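Local coordinates for transposon Tn7 transposition protein TnsA (Escherichia coli, PDB 1T0F), which cuts the 5' DNA strands at the transposon ends as the restriction-enzyme-like subunit of the Tn7 transposase, working together with TnsB, at residues Glu66-Leu71 / Glu177-Leu182. Sequence-based numbering, arbitrary orientation.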
loop_
_atom_site.group_PDB
_atom_site.type_symbol
_atom_site.label_atom_id
_atom_site.label_comp_id
_atom_site.label_asym_id
_atom_site.label_seq_id
_atom_site.Cartn_x
_atom_site.Cartn_y
_atom_site.Cartn_z
ATOM N N GLU A 66 -4.128 -2.626 0.527
ATOM C CA GLU A 66 -3.090 -1.597 0.531
ATOM C C GLU A 66 -2.067 -1.932 1.609
ATOM O O GLU A 66 -0.869 -1.704 1.433
ATOM C CB GLU A 66 -3.701 -0.217 0.791
ATOM C CG GLU A 66 -4.254 0.443 -0.471
ATOM C CD GLU A 66 -4.956 1.767 -0.187
ATOM O OE1 GLU A 66 -4.512 2.491 0.731
ATOM O OE2 GLU A 66 -5.940 2.084 -0.898
ATOM N N LEU A 67 -2.544 -2.466 2.730
ATOM C CA LEU A 67 -1.648 -2.872 3.812
ATOM C C LEU A 67 -0.694 -3.953 3.295
ATOM O O LEU A 67 0.515 -3.908 3.549
ATOM C CB LEU A 67 -2.450 -3.432 4.994
ATOM C CG LEU A 67 -1.655 -4.079 6.138
ATOM C CD1 LEU A 67 -0.770 -3.034 6.813
ATOM C CD2 LEU A 67 -2.624 -4.696 7.146
ATOM N N ALA A 68 -1.235 -4.931 2.571
ATOM C CA ALA A 68 -0.398 -6.013 2.041
ATOM C C ALA A 68 0.693 -5.486 1.100
ATOM O O ALA A 68 1.846 -5.923 1.157
ATOM C CB ALA A 68 -1.264 -7.039 1.323
ATOM N N VAL A 69 0.333 -4.544 0.235
ATOM C CA VAL A 69 1.296 -3.970 -0.694
ATOM C C VAL A 69 2.337 -3.152 0.070
ATOM O O VAL A 69 3.529 -3.223 -0.228
ATOM C CB VAL A 69 0.597 -3.072 -1.755
ATOM C CG1 VAL A 69 1.637 -2.419 -2.651
ATOM C CG2 VAL A 69 -0.361 -3.914 -2.598
ATOM N N PHE A 70 1.890 -2.382 1.059
ATOM C CA PHE A 70 2.814 -1.589 1.858
ATOM C C PHE A 70 3.842 -2.481 2.568
ATOM O O PHE A 70 5.042 -2.226 2.503
ATOM C CB PHE A 70 2.068 -0.774 2.918
ATOM C CG PHE A 70 2.982 -0.101 3.902
ATOM C CD1 PHE A 70 3.585 1.110 3.594
ATOM C CD2 PHE A 70 3.308 -0.726 5.105
ATOM C CE1 PHE A 70 4.507 1.690 4.468
ATOM C CE2 PHE A 70 4.227 -0.159 5.983
ATOM C CZ PHE A 70 4.828 1.054 5.660
ATOM N N LEU A 71 3.373 -3.516 3.255
ATOM C CA LEU A 71 4.290 -4.409 3.966
ATOM C C LEU A 71 5.289 -5.056 3.003
ATOM O O LEU A 71 6.465 -5.238 3.337
ATOM C CB LEU A 71 3.504 -5.481 4.723
ATOM C CG LEU A 71 2.622 -4.981 5.874
ATOM C CD1 LEU A 71 1.737 -6.115 6.387
ATOM C CD2 LEU A 71 3.498 -4.438 6.992
ATOM N N GLU A 177 -0.998 -15.191 4.851
ATOM C CA GLU A 177 -1.217 -15.851 6.135
ATOM C C GLU A 177 -0.641 -15.043 7.293
ATOM O O GLU A 177 -1.200 -15.038 8.391
ATOM C CB GLU A 177 -0.650 -17.283 6.121
ATOM C CG GLU A 177 0.771 -17.439 5.608
ATOM C CD GLU A 177 1.814 -17.565 6.719
ATOM O OE1 GLU A 177 1.625 -18.394 7.641
ATOM O OE2 GLU A 177 2.832 -16.847 6.661
ATOM N N ASN A 178 0.467 -14.349 7.057
ATOM C CA ASN A 178 1.055 -13.532 8.119
ATOM C C ASN A 178 0.147 -12.361 8.469
ATOM O O ASN A 178 -0.003 -12.016 9.635
ATOM C CB ASN A 178 2.430 -12.994 7.713
ATOM C CG ASN A 178 3.547 -13.993 7.964
ATOM O OD1 ASN A 178 3.536 -14.716 8.963
ATOM N ND2 ASN A 178 4.530 -14.020 7.072
ATOM N N ILE A 179 -0.451 -11.745 7.455
ATOM C CA ILE A 179 -1.346 -10.612 7.684
ATOM C C ILE A 179 -2.602 -11.088 8.410
ATOM O O ILE A 179 -3.153 -10.388 9.261
ATOM C CB ILE A 179 -1.721 -9.938 6.340
ATOM C CG1 ILE A 179 -0.496 -9.202 5.779
ATOM C CG2 ILE A 179 -2.890 -8.983 6.531
ATOM C CD1 ILE A 179 -0.704 -8.605 4.389
ATOM N N GLU A 180 -3.044 -12.293 8.077
ATOM C CA GLU A 180 -4.221 -12.879 8.706
ATOM C C GLU A 180 -3.987 -13.028 10.207
ATOM O O GLU A 180 -4.843 -12.698 11.022
ATOM C CB GLU A 180 -4.503 -14.249 8.087
ATOM C CG GLU A 180 -5.769 -14.309 7.250
ATOM C CD GLU A 180 -5.678 -15.324 6.120
ATOM O OE1 GLU A 180 -5.264 -16.475 6.377
ATOM O OE2 GLU A 180 -6.026 -14.966 4.973
ATOM N N TRP A 181 -2.811 -13.524 10.565
ATOM C CA TRP A 181 -2.473 -13.722 11.965
ATOM C C TRP A 181 -2.221 -12.396 12.679
ATOM O O TRP A 181 -2.732 -12.159 13.774
ATOM C CB TRP A 181 -1.237 -14.620 12.069
ATOM C CG TRP A 181 -0.779 -14.812 13.470
ATOM C CD1 TRP A 181 -1.386 -15.556 14.442
ATOM C CD2 TRP A 181 0.354 -14.191 14.085
ATOM N NE1 TRP A 181 -0.699 -15.430 15.631
ATOM C CE2 TRP A 181 0.373 -14.597 15.437
ATOM C CE3 TRP A 181 1.357 -13.324 13.622
ATOM C CZ2 TRP A 181 1.357 -14.166 16.336
ATOM C CZ3 TRP A 181 2.334 -12.896 14.515
ATOM C CH2 TRP A 181 2.326 -13.319 15.856
ATOM N N LEU A 182 -1.441 -11.526 12.050
ATOM C CA LEU A 182 -1.104 -10.231 12.625
ATOM C C LEU A 182 -2.254 -9.253 12.752
ATOM O O LEU A 182 -2.264 -8.425 13.657
ATOM C CB LEU A 182 -0.024 -9.543 11.796
ATOM C CG LEU A 182 1.446 -9.735 12.128
ATOM C CD1 LEU A 182 2.250 -8.882 11.164
ATOM C CD2 LEU A 182 1.726 -9.319 13.576
#
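I179 of helix 173-183 pushes its side chain into a shallow apolar hollow made by L67, A68 and L71 of helix 64-75, joining the helix that carries active-site E66 of the restriction-enzyme-like (PDDEXK) nuclease to one in the TnsA C-terminal family region. The segment axes come no nearer than 11.1 Å and are inclined at 115°, a wide separation that a single protruding residue largely spans. I179 accordingly has by far the most surface buried here, and no hydrogen bond crosses the interface.

The CG1-CD1 branch of I179 meets both A68 and L71, while the CG2 branch turns to L67. CG1 lies anti to the carbonyl carbon, and the chain beyond it is extended (chi2 175°), carrying the terminal CD1 to the small A68, where it meets the backbone as well as the methyl. CG2 reaches only a loose approach, 4.3 Å from L67 CD2. The L71 side chain runs at a slant across I179, its CD1 methyl resting 3.9 Å from I179 CG1.

The side chain of E66 takes no part in this contact and instead touches D117; its OE1 accepts hydrogen bonds from L62 N and Q85 NE2. V69 packs against an apolar side chain of another protein chain. At the bottom of the hollow, I179 CD1 sits 3.5 Å from A68 CB, a short approach for non-bonded carbons, and equally 3.5 Å from A68 CA.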